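PDB 5VXT: catechol 1,2-dioxygenase from Burkholderia ambifaria, which probably catalyses the intradiol ring opening of catechol by dioxygen to cis,cis-muconate at a mononuclear non-haem iron(III) centre. Local coordinates for residues P122-G127 with L166-H171; G176-F181 with H238-V243; T253-E258 with Q296-N301; P261-W264 with A270-E273. One frame throughout, in Å; residues are numbered along the deposited sequence. Where two conformers were deposited one is given.

Contact 1. Residues P122-G127 with L166-H171; sequences PLYVAG and LVECWH. With CAQ (catechol), chain K.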
# COMPACT_ATOMS: atom_id res chain seq x y z
N PRO B 122 -13.42 -9.26 -3.44
CA PRO B 122 -13.18 -8.10 -4.32
C PRO B 122 -13.78 -8.20 -5.72
O PRO B 122 -13.45 -7.35 -6.55
CB PRO B 122 -11.65 -8.08 -4.40
CG PRO B 122 -11.28 -9.52 -4.36
CD PRO B 122 -12.28 -10.20 -3.46
N LEU B 123 -14.65 -9.18 -6.00
CA LEU B 123 -15.00 -9.49 -7.38
C LEU B 123 -16.48 -9.26 -7.70
O LEU B 123 -17.00 -9.85 -8.65
CB LEU B 123 -14.60 -10.93 -7.71
CG LEU B 123 -13.14 -11.22 -7.36
CD1 LEU B 123 -12.79 -12.66 -7.68
CD2 LEU B 123 -12.21 -10.26 -8.10
N TYR B 124 -17.16 -8.41 -6.94
CA TYR B 124 -18.54 -8.09 -7.27
C TYR B 124 -18.60 -7.13 -8.45
O TYR B 124 -17.76 -6.24 -8.58
CB TYR B 124 -19.25 -7.47 -6.06
CG TYR B 124 -20.60 -6.90 -6.40
CD1 TYR B 124 -21.68 -7.73 -6.66
CD2 TYR B 124 -20.80 -5.53 -6.47
CE1 TYR B 124 -22.92 -7.22 -6.98
CE2 TYR B 124 -22.04 -5.01 -6.79
CZ TYR B 124 -23.10 -5.86 -7.04
OH TYR B 124 -24.33 -5.35 -7.36
N VAL B 125 -19.60 -7.32 -9.32
CA VAL B 125 -19.83 -6.42 -10.45
C VAL B 125 -21.28 -5.97 -10.42
O VAL B 125 -22.20 -6.79 -10.46
CB VAL B 125 -19.50 -7.08 -11.80
CG1 VAL B 125 -19.77 -6.10 -12.94
CG2 VAL B 125 -18.05 -7.54 -11.84
N ALA B 126 -21.49 -4.66 -10.36
CA ALA B 126 -22.83 -4.11 -10.31
C ALA B 126 -23.44 -4.04 -11.70
O ALA B 126 -22.75 -3.85 -12.70
CB ALA B 126 -22.80 -2.71 -9.68
N GLY B 127 -24.76 -4.21 -11.75
CA GLY B 127 -25.53 -3.91 -12.94
C GLY B 127 -26.16 -5.09 -13.66
O GLY B 127 -26.58 -4.92 -14.81
N LEU B 166 -34.09 -8.23 -3.71
CA LEU B 166 -33.15 -8.41 -4.81
C LEU B 166 -32.05 -9.35 -4.35
O LEU B 166 -31.26 -9.02 -3.46
CB LEU B 166 -32.57 -7.07 -5.26
CG LEU B 166 -31.63 -7.15 -6.45
CD1 LEU B 166 -32.41 -7.59 -7.68
CD2 LEU B 166 -30.95 -5.82 -6.68
N VAL B 167 -31.98 -10.52 -4.97
CA VAL B 167 -30.92 -11.48 -4.72
C VAL B 167 -29.92 -11.39 -5.86
O VAL B 167 -30.27 -11.66 -7.02
CB VAL B 167 -31.46 -12.91 -4.57
CG1 VAL B 167 -30.33 -13.88 -4.25
CG2 VAL B 167 -32.55 -12.97 -3.52
N GLU B 168 -28.68 -11.01 -5.55
CA GLU B 168 -27.61 -11.02 -6.53
C GLU B 168 -26.66 -12.17 -6.24
O GLU B 168 -26.45 -12.54 -5.08
CB GLU B 168 -26.84 -9.70 -6.52
CG GLU B 168 -27.72 -8.52 -6.82
CD GLU B 168 -26.96 -7.23 -6.75
OE1 GLU B 168 -26.22 -6.94 -7.72
OE2 GLU B 168 -27.09 -6.52 -5.74
N CYS B 169 -26.07 -12.70 -7.30
CA CYS B 169 -25.28 -13.92 -7.23
C CYS B 169 -24.08 -13.78 -8.16
O CYS B 169 -24.22 -13.32 -9.29
CB CYS B 169 -26.16 -15.12 -7.62
SG CYS B 169 -25.32 -16.66 -7.93
N TRP B 170 -22.88 -14.15 -7.68
CA TRP B 170 -21.76 -14.25 -8.59
C TRP B 170 -20.83 -15.36 -8.13
O TRP B 170 -20.68 -15.60 -6.93
CB TRP B 170 -21.00 -12.91 -8.73
CG TRP B 170 -20.34 -12.30 -7.50
CD1 TRP B 170 -19.00 -12.22 -7.24
CD2 TRP B 170 -20.99 -11.62 -6.40
NE1 TRP B 170 -18.78 -11.56 -6.06
CE2 TRP B 170 -19.98 -11.18 -5.52
CE3 TRP B 170 -22.33 -11.35 -6.08
CZ2 TRP B 170 -20.26 -10.51 -4.33
CZ3 TRP B 170 -22.60 -10.67 -4.89
CH2 TRP B 170 -21.57 -10.26 -4.04
N HIS B 171 -20.22 -16.05 -9.10
CA HIS B 171 -19.26 -17.11 -8.80
C HIS B 171 -18.37 -17.33 -10.02
O HIS B 171 -18.54 -16.71 -11.07
CB HIS B 171 -19.98 -18.39 -8.37
CG HIS B 171 -20.79 -19.02 -9.45
ND1 HIS B 171 -20.24 -19.82 -10.42
CD2 HIS B 171 -22.12 -18.99 -9.70
CE1 HIS B 171 -21.20 -20.26 -11.23
NE2 HIS B 171 -22.35 -19.76 -10.81
C1 CAQ K . -10.56 -13.29 -3.20
C2 CAQ K . -11.30 -13.73 -4.29
C3 CAQ K . -12.60 -14.18 -4.10
O3 CAQ K . -13.37 -14.62 -5.13
C4 CAQ K . -13.16 -14.18 -2.73
O4 CAQ K . -14.43 -14.62 -2.54
C5 CAQ K . -12.39 -13.73 -1.67
C6 CAQ K . -11.09 -13.29 -1.91
O HOH W 1 -16.11 -11.24 -4.50
O HOH W 2 -26.99 -4.46 -9.28
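Tyr124 lies against the indole of Trp170 where the chain leaving the catechol pocket passes alongside strand 166-170 of the dioxygenase beta-sandwich. The aromatic part is a T-shaped pair. An edge of Tyr124 is turned to a face of Trp170, with the ring of Tyr124 and the six-membered ring of Trp170 at 62° and their centroids 4.8 Å apart. Tyr124 CD1 does the touching, 3.6 Å from Trp170 CZ3. Having CG anti to the backbone N (chi1 170°) carries the Tyr124 ring out over the benzene half, while Tyr124 CA makes a CH-pi contact 4.0 Å from the centroid of the pyrrole half of Trp170. His240 stacks on the same indole, and Phe242 meets Tyr124 edge-to-face.

The polar part sits at the far end of the phenol. Tyr124 OH donates a very short bond of 2.5 Å to Glu168 OE1, which lies in the plane of the phenol at its edge, and the carboxylate is turned 77° from the ring. Water 2 donates a second bond to Glu168 OE1, 3.0 Å away, so two donors hold this oxygen.

At the pocket end, Leu123 CD1 approaches catechol O3 to 3.3 Å, and Leu123 O takes a bond from Arg193. Water 1 lies in the indole plane at its edge and accepts from both Leu123 N (2.9 Å) and Trp170 NE1 (3.1 Å).

Contact 2. Residues G176-F181 with H238-V243; sequences GFYSHF and HVHFFV. With FE (Fe (III) ion), chain J; CAQ (catechol), chain K.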
# COMPACT_ATOMS: atom_id res chain seq x y z
N GLY B 176 -11.94 -21.35 -12.23
CA GLY B 176 -11.84 -20.47 -11.08
C GLY B 176 -11.73 -19.00 -11.40
O GLY B 176 -11.23 -18.23 -10.58
N PHE B 177 -12.20 -18.59 -12.58
CA PHE B 177 -12.14 -17.20 -13.02
C PHE B 177 -13.54 -16.60 -13.07
O PHE B 177 -14.51 -17.28 -13.44
CB PHE B 177 -11.49 -17.08 -14.40
CG PHE B 177 -10.04 -17.48 -14.43
CD1 PHE B 177 -9.18 -17.11 -13.40
CD2 PHE B 177 -9.53 -18.24 -15.47
CE1 PHE B 177 -7.85 -17.48 -13.42
CE2 PHE B 177 -8.20 -18.60 -15.50
CZ PHE B 177 -7.36 -18.23 -14.47
N TYR B 178 -13.64 -15.33 -12.69
CA TYR B 178 -14.89 -14.58 -12.71
C TYR B 178 -14.94 -13.69 -13.95
O TYR B 178 -13.92 -13.14 -14.37
CB TYR B 178 -15.02 -13.69 -11.47
CG TYR B 178 -15.20 -14.40 -10.15
CD1 TYR B 178 -14.16 -15.10 -9.56
CD2 TYR B 178 -16.41 -14.31 -9.46
CE1 TYR B 178 -14.33 -15.73 -8.33
CE2 TYR B 178 -16.58 -14.92 -8.24
CZ TYR B 178 -15.55 -15.63 -7.69
OH TYR B 178 -15.73 -16.24 -6.48
N SER B 179 -16.13 -13.54 -14.52
CA SER B 179 -16.28 -12.57 -15.60
C SER B 179 -15.89 -11.18 -15.11
O SER B 179 -15.99 -10.87 -13.92
CB SER B 179 -17.71 -12.58 -16.14
OG SER B 179 -18.64 -12.24 -15.13
N HIS B 180 -15.37 -10.37 -16.04
CA HIS B 180 -14.82 -9.04 -15.79
C HIS B 180 -13.43 -9.12 -15.15
O HIS B 180 -12.73 -8.10 -15.08
CB HIS B 180 -15.75 -8.18 -14.93
CG HIS B 180 -15.65 -6.71 -15.21
ND1 HIS B 180 -16.25 -6.12 -16.30
CD2 HIS B 180 -15.03 -5.71 -14.54
CE1 HIS B 180 -16.00 -4.83 -16.29
NE2 HIS B 180 -15.26 -4.55 -15.24
N PHE B 181 -13.01 -10.31 -14.70
CA PHE B 181 -11.71 -10.49 -14.06
C PHE B 181 -10.99 -11.72 -14.59
O PHE B 181 -10.19 -12.33 -13.88
CB PHE B 181 -11.86 -10.63 -12.54
CG PHE B 181 -12.57 -9.50 -11.88
CD1 PHE B 181 -13.93 -9.58 -11.61
CD2 PHE B 181 -11.87 -8.35 -11.52
CE1 PHE B 181 -14.59 -8.53 -11.00
CE2 PHE B 181 -12.52 -7.30 -10.91
CZ PHE B 181 -13.88 -7.38 -10.65
N HIS B 238 -17.21 -21.78 -4.16
CA HIS B 238 -18.19 -21.02 -3.40
C HIS B 238 -19.02 -20.17 -4.34
O HIS B 238 -18.68 -20.00 -5.52
CB HIS B 238 -17.50 -20.13 -2.36
CG HIS B 238 -16.61 -19.10 -2.97
ND1 HIS B 238 -15.32 -19.38 -3.37
CD2 HIS B 238 -16.82 -17.80 -3.28
CE1 HIS B 238 -14.77 -18.30 -3.89
NE2 HIS B 238 -15.66 -17.32 -3.84
N VAL B 239 -20.11 -19.63 -3.80
CA VAL B 239 -21.01 -18.73 -4.51
C VAL B 239 -21.31 -17.55 -3.59
O VAL B 239 -21.63 -17.76 -2.42
CB VAL B 239 -22.31 -19.43 -4.94
CG1 VAL B 239 -23.23 -18.47 -5.64
CG2 VAL B 239 -21.99 -20.61 -5.84
N HIS B 240 -21.23 -16.33 -4.12
CA HIS B 240 -21.48 -15.10 -3.37
C HIS B 240 -22.93 -14.66 -3.50
O HIS B 240 -23.56 -14.85 -4.54
CB HIS B 240 -20.61 -13.96 -3.90
CG HIS B 240 -19.15 -14.16 -3.69
ND1 HIS B 240 -18.49 -13.68 -2.57
CD2 HIS B 240 -18.21 -14.76 -4.45
CE1 HIS B 240 -17.21 -13.98 -2.66
NE2 HIS B 240 -17.01 -14.64 -3.79
N PHE B 241 -23.45 -14.01 -2.45
CA PHE B 241 -24.75 -13.37 -2.54
C PHE B 241 -24.78 -12.00 -1.85
O PHE B 241 -24.20 -11.81 -0.78
CB PHE B 241 -25.86 -14.24 -1.94
CG PHE B 241 -25.97 -15.60 -2.56
CD1 PHE B 241 -26.82 -15.82 -3.64
CD2 PHE B 241 -25.22 -16.66 -2.07
CE1 PHE B 241 -26.93 -17.08 -4.21
CE2 PHE B 241 -25.33 -17.92 -2.64
CZ PHE B 241 -26.18 -18.13 -3.71
N PHE B 242 -25.49 -11.07 -2.49
CA PHE B 242 -26.10 -9.92 -1.85
C PHE B 242 -27.60 -10.16 -1.78
O PHE B 242 -28.19 -10.64 -2.75
CB PHE B 242 -25.91 -8.64 -2.67
CG PHE B 242 -24.56 -8.02 -2.53
CD1 PHE B 242 -23.84 -8.15 -1.36
CD2 PHE B 242 -24.03 -7.29 -3.57
CE1 PHE B 242 -22.59 -7.55 -1.23
CE2 PHE B 242 -22.77 -6.69 -3.45
CZ PHE B 242 -22.06 -6.83 -2.28
N VAL B 243 -28.23 -9.79 -0.66
CA VAL B 243 -29.69 -9.73 -0.60
C VAL B 243 -30.11 -8.36 -0.10
O VAL B 243 -29.76 -7.97 1.03
CB VAL B 243 -30.31 -10.83 0.28
CG1 VAL B 243 -31.84 -10.79 0.17
CG2 VAL B 243 -29.81 -12.21 -0.16
FE FE J . -15.41 -15.50 -4.73
C1 CAQ K . -10.56 -13.29 -3.20
C2 CAQ K . -11.30 -13.73 -4.29
C3 CAQ K . -12.60 -14.18 -4.10
O3 CAQ K . -13.37 -14.62 -5.13
C4 CAQ K . -13.16 -14.18 -2.73
O4 CAQ K . -14.43 -14.62 -2.54
C5 CAQ K . -12.39 -13.73 -1.67
C6 CAQ K . -11.09 -13.29 -1.91
O HOH W 3 -16.89 -18.51 -7.03
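Tyr178 presents the hydroxyl edge of its ring to His238 and His240, and its OH lies 2.9 Å from His238 NE2. That closeness is not a hydrogen bond: the three side chains converge on one iron(III) ion. Tyr178 OH binds the metal at 1.9 Å, and His238 NE2 and His240 NE2 each bind it at 2.0 Å. The Tyr178 side chain comes in at about a right angle to the directions of both histidine side chains, and Tyr178 OH lies in the plane of the His240 ring, at its edge. Catechol adds two longer bonds from its vicinal oxygens, O3 at 2.3 Å and O4 at 2.5 Å from the iron, the bidentate mode expected of a substrate complex in intradiol dioxygenases. In relatives a second tyrosine leaves the metal when substrate binds; Tyr214, which lines this pocket without binding the iron, probably plays that part.

In the second shell, His238 ND1 is hydrogen-bonded to Pro236 O, which limits rotation of that imidazole. Water 3 lies within bonding distance of Tyr178 OH (2.6 Å) and of His238 O, and sits over the centre of the His238 ring. Catechol also has a hydrogen bond with Arg235 NH1.

Tyr178 opens a type II turn closed by Phe181 N to Tyr178 O, in the loop between strands 166-170 and 193-197. The histidines come from strand 238-244, which runs between strands 166-170 and 251-256.

Contact 3. Residues T253-E258 with Q296-N301; sequences TQFNIE and QDIEFN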
# COMPACT_ATOMS: atom_id res chain seq x y z
N THR B 253 -23.18 -12.43 1.98
CA THR B 253 -22.89 -13.77 2.46
C THR B 253 -22.42 -14.62 1.30
O THR B 253 -22.21 -14.13 0.18
CB THR B 253 -24.12 -14.38 3.15
OG1 THR B 253 -23.74 -15.58 3.82
CG2 THR B 253 -25.19 -14.68 2.12
N GLN B 254 -22.24 -15.92 1.58
CA GLN B 254 -21.72 -16.89 0.62
C GLN B 254 -22.18 -18.27 1.09
O GLN B 254 -22.63 -18.43 2.22
CB GLN B 254 -20.19 -16.90 0.55
CG GLN B 254 -19.47 -15.61 0.17
CD GLN B 254 -17.96 -15.83 0.15
OE1 GLN B 254 -17.49 -16.92 -0.16
NE2 GLN B 254 -17.20 -14.80 0.50
N PHE B 255 -22.02 -19.26 0.22
CA PHE B 255 -21.95 -20.62 0.72
C PHE B 255 -20.85 -21.36 -0.04
O PHE B 255 -20.47 -20.98 -1.15
CB PHE B 255 -23.31 -21.39 0.68
CG PHE B 255 -23.90 -21.60 -0.68
CD1 PHE B 255 -23.27 -22.39 -1.64
CD2 PHE B 255 -25.15 -21.09 -0.98
CE1 PHE B 255 -23.85 -22.60 -2.87
CE2 PHE B 255 -25.74 -21.30 -2.20
CZ PHE B 255 -25.09 -22.06 -3.15
N ASN B 256 -20.29 -22.36 0.62
CA ASN B 256 -19.25 -23.20 0.06
C ASN B 256 -19.88 -24.46 -0.53
O ASN B 256 -20.91 -24.95 -0.03
CB ASN B 256 -18.23 -23.60 1.13
CG ASN B 256 -17.17 -22.52 1.36
OD1 ASN B 256 -16.84 -21.75 0.47
ND2 ASN B 256 -16.63 -22.49 2.57
N ILE B 257 -19.27 -24.97 -1.60
CA ILE B 257 -19.72 -26.24 -2.17
C ILE B 257 -19.35 -27.37 -1.22
O ILE B 257 -18.19 -27.52 -0.82
CB ILE B 257 -19.10 -26.47 -3.56
CG1 ILE B 257 -19.51 -25.35 -4.52
CG2 ILE B 257 -19.48 -27.87 -4.09
CD1 ILE B 257 -21.02 -25.18 -4.63
N GLU B 258 -20.35 -28.18 -0.87
CA GLU B 258 -20.14 -29.27 0.08
C GLU B 258 -19.01 -30.19 -0.39
O GLU B 258 -18.94 -30.56 -1.57
CB GLU B 258 -21.44 -30.06 0.23
CG GLU B 258 -21.28 -31.50 0.64
CD GLU B 258 -22.62 -32.16 0.96
OE1 GLU B 258 -22.79 -32.62 2.10
OE2 GLU B 258 -23.50 -32.22 0.06
N GLN B 296 -26.91 -30.93 -10.33
CA GLN B 296 -26.76 -30.76 -8.90
C GLN B 296 -27.63 -29.61 -8.43
O GLN B 296 -27.81 -28.61 -9.13
CB GLN B 296 -25.29 -30.52 -8.53
CG GLN B 296 -24.48 -31.81 -8.55
CD GLN B 296 -22.99 -31.59 -8.43
OE1 GLN B 296 -22.38 -30.89 -9.25
NE2 GLN B 296 -22.39 -32.19 -7.42
N ASP B 297 -28.19 -29.76 -7.23
CA ASP B 297 -29.23 -28.88 -6.72
C ASP B 297 -28.88 -28.48 -5.30
O ASP B 297 -28.53 -29.33 -4.48
CB ASP B 297 -30.58 -29.60 -6.78
CG ASP B 297 -31.73 -28.72 -6.36
OD1 ASP B 297 -32.19 -28.83 -5.20
OD2 ASP B 297 -32.18 -27.91 -7.19
N ILE B 298 -28.93 -27.18 -5.01
CA ILE B 298 -28.68 -26.68 -3.66
C ILE B 298 -29.87 -25.86 -3.22
O ILE B 298 -30.18 -24.84 -3.84
CB ILE B 298 -27.39 -25.84 -3.58
CG1 ILE B 298 -26.18 -26.65 -4.03
CG2 ILE B 298 -27.22 -25.35 -2.16
CD1 ILE B 298 -24.87 -25.92 -3.84
N GLU B 299 -30.51 -26.29 -2.14
CA GLU B 299 -31.56 -25.50 -1.51
C GLU B 299 -30.93 -24.63 -0.44
O GLU B 299 -30.26 -25.13 0.47
CB GLU B 299 -32.67 -26.38 -0.93
CG GLU B 299 -33.72 -25.57 -0.16
CD GLU B 299 -34.96 -26.36 0.20
OE1 GLU B 299 -35.20 -27.42 -0.41
OE2 GLU B 299 -35.71 -25.91 1.10
N PHE B 300 -31.10 -23.32 -0.56
CA PHE B 300 -30.52 -22.41 0.42
C PHE B 300 -31.44 -21.22 0.60
O PHE B 300 -31.72 -20.49 -0.36
CB PHE B 300 -29.13 -21.95 -0.02
CG PHE B 300 -28.36 -21.28 1.07
CD1 PHE B 300 -27.72 -22.04 2.04
CD2 PHE B 300 -28.29 -19.91 1.15
CE1 PHE B 300 -27.00 -21.43 3.05
CE2 PHE B 300 -27.59 -19.30 2.16
CZ PHE B 300 -26.94 -20.06 3.11
N ASN B 301 -31.91 -21.03 1.82
CA ASN B 301 -32.80 -19.94 2.15
C ASN B 301 -32.00 -18.81 2.78
O ASN B 301 -30.97 -19.03 3.41
CB ASN B 301 -33.89 -20.40 3.10
CG ASN B 301 -34.72 -21.51 2.51
OD1 ASN B 301 -35.05 -21.49 1.32
ND2 ASN B 301 -35.05 -22.50 3.33
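Phe255 and Ile298 reach toward each other from the two facing sheets of the sandwich, and Phe300 lies beside Phe255, pointing the other way. Ile298 meets the far end of the Phe255 ring: its CD1 is 3.6 Å from Phe255 CE1, and its CG2 lies over one face, 4.0 Å from Phe255 CZ. On Phe255, CG takes the position between the backbone N and the carbonyl carbon (chi1 63°), and the ring extends into the interior between the two sheets.

The rings of Phe255 and Phe300 meet obliquely, planes at 56° and centroids 5.2 Å apart. Phe255 CD2 sits over a face of Phe300, displaced toward the rim, and comes within 3.8 Å of Phe300 CG. Ile257 joins from one end, crossing Ile298 at about a right angle with the two CD1 methyls 4.0 Å apart. Phe241 and Val239 beside Phe255, and Ile150 and Leu148 on neighbouring strand 147-155, extend the same apolar layer.

Everything that touches here is carbon. The two backbones run in roughly opposite directions and keep apart, Phe255 CA to Phe300 CA being 8.8 Å, while the strands pair with neighbours in their own sheets. Between these two segments cohesion therefore rests on dispersion and the exclusion of water.

Contact 4. Residues P261-W264 with A270-E273; sequences PLIW and ATRE. With EDO (1,2-ethanediol), chain M.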
# COMPACT_ATOMS: atom_id res chain seq x y z
N PRO B 261 -12.17 -29.91 -0.37
CA PRO B 261 -11.13 -30.16 0.65
C PRO B 261 -10.53 -28.89 1.24
O PRO B 261 -9.86 -28.97 2.28
CB PRO B 261 -10.08 -30.98 -0.10
CG PRO B 261 -10.28 -30.63 -1.53
CD PRO B 261 -11.75 -30.36 -1.71
N LEU B 262 -10.77 -27.73 0.64
CA LEU B 262 -10.25 -26.48 1.15
C LEU B 262 -11.26 -25.74 2.03
O LEU B 262 -10.99 -24.61 2.43
CB LEU B 262 -9.83 -25.57 -0.00
CG LEU B 262 -8.55 -25.96 -0.75
CD1 LEU B 262 -8.32 -24.99 -1.90
CD2 LEU B 262 -7.36 -25.98 0.19
N ILE B 263 -12.40 -26.36 2.34
CA ILE B 263 -13.45 -25.65 3.07
C ILE B 263 -12.94 -25.15 4.41
O ILE B 263 -13.22 -24.01 4.81
CB ILE B 263 -14.70 -26.53 3.22
CG1 ILE B 263 -15.57 -26.40 1.98
CG2 ILE B 263 -15.51 -26.12 4.44
CD1 ILE B 263 -16.86 -27.16 2.10
N TRP B 264 -12.16 -25.96 5.13
CA TRP B 264 -11.60 -25.52 6.39
C TRP B 264 -10.14 -25.10 6.26
O TRP B 264 -9.38 -25.17 7.23
CB TRP B 264 -11.78 -26.59 7.46
CG TRP B 264 -13.25 -26.80 7.80
CD1 TRP B 264 -13.97 -27.96 7.63
CD2 TRP B 264 -14.16 -25.83 8.31
NE1 TRP B 264 -15.27 -27.75 8.03
CE2 TRP B 264 -15.41 -26.46 8.45
CE3 TRP B 264 -14.04 -24.48 8.67
CZ2 TRP B 264 -16.54 -25.79 8.94
CZ3 TRP B 264 -15.16 -23.82 9.16
CH2 TRP B 264 -16.39 -24.47 9.29
N ALA B 270 -13.12 -17.29 5.22
CA ALA B 270 -14.52 -16.89 5.04
C ALA B 270 -15.53 -18.01 5.29
O ALA B 270 -16.73 -17.74 5.27
CB ALA B 270 -14.74 -16.35 3.62
N THR B 271 -15.07 -19.24 5.52
CA THR B 271 -16.00 -20.35 5.69
C THR B 271 -16.72 -20.25 7.03
O THR B 271 -16.13 -19.91 8.06
CB THR B 271 -15.24 -21.68 5.60
OG1 THR B 271 -14.64 -21.78 4.30
CG2 THR B 271 -16.17 -22.88 5.81
N ARG B 272 -18.02 -20.54 7.02
CA ARG B 272 -18.80 -20.60 8.24
C ARG B 272 -19.64 -21.87 8.24
O ARG B 272 -20.07 -22.34 7.19
CB ARG B 272 -19.67 -19.36 8.38
CG ARG B 272 -18.86 -18.08 8.35
CD ARG B 272 -19.72 -16.89 8.73
NE ARG B 272 -19.84 -16.81 10.18
CZ ARG B 272 -20.14 -15.69 10.83
NH1 ARG B 272 -20.37 -14.57 10.16
NH2 ARG B 272 -20.21 -15.72 12.16
N GLU B 273 -19.84 -22.41 9.45
CA GLU B 273 -20.48 -23.71 9.63
C GLU B 273 -21.88 -23.72 9.04
O GLU B 273 -22.32 -24.72 8.47
CB GLU B 273 -20.51 -24.02 11.12
CG GLU B 273 -21.04 -25.37 11.53
CD GLU B 273 -21.13 -25.50 13.03
OE1 GLU B 273 -20.26 -24.94 13.74
OE2 GLU B 273 -22.09 -26.15 13.52
C1 EDO M . -11.26 -21.79 7.60
O1 EDO M . -11.56 -21.62 6.22
C2 EDO M . -11.60 -20.49 8.31
O2 EDO M . -12.80 -19.97 7.71
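The long loop between strands 251-256 and 280-282 of the beta-sandwich folds back on itself here, Ile263 and Trp264 closing on Thr271. Thr271 points two different branches at its partners. Its OG1 donates a 2.7 Å bond to Ile263 O, arriving in the carbonyl plane with a C=O...donor angle of 145°. Its methyl CG2, anti to the backbone N while OG1 is anti to the carbonyl carbon (chi1 -61°), lies over the indole of Trp264. This is a CH-pi contact, with Thr271 CG2 3.9 Å from the centroid of the six-membered ring of Trp264 and 20° off its normal. Ile263 CG2 packs on the same ring face and touches Thr271 CG2 at 3.6 Å. Beyond them, Trp264 CH2 approaches Glu273 N to 4.0 Å, with that nitrogen near the ring plane.

The contact is at the surface, yet two links tie it to other parts of the fold: Thr271 OG1 has a weak bond from Asn256 ND2 of strand 251-256, and Arg272 bonds Arg117 O and forms a salt bridge with Asp103 of helix 94-109.

A 1,2-ethanediol molecule, probably from the crystallisation liquor, spans the fold-back: its O2 accepts a weak bond from Thr271 N, and its O1 donates to Ile263 O at 3.2 Å, giving that carbonyl a second donor.

How the contacts relate
From the N terminus, contact 1 first closes the loop from 122-127 to 166-171. Contact 2 follows in series, joining the loop at 176-181 to strand 238-244. Contact 3 then closes 253-258 on 296-301, with contact 4 nested inside its loop. Contacts 1 to 3 share one sheet: strand 238-244 pairs with 166-170 on one side (Trp170 O to His240 N) and with 251-256 on the other (Phe241 N to Thr253 O). Contacts 1 and 2 also meet at catechol. Contact 3 carries the connection across to the second sheet. Contact 4 lies against contact 3, Ile263 CD1 packing on Ile257 O and Asn256 CB, which joins the folded loop to the sheet edge.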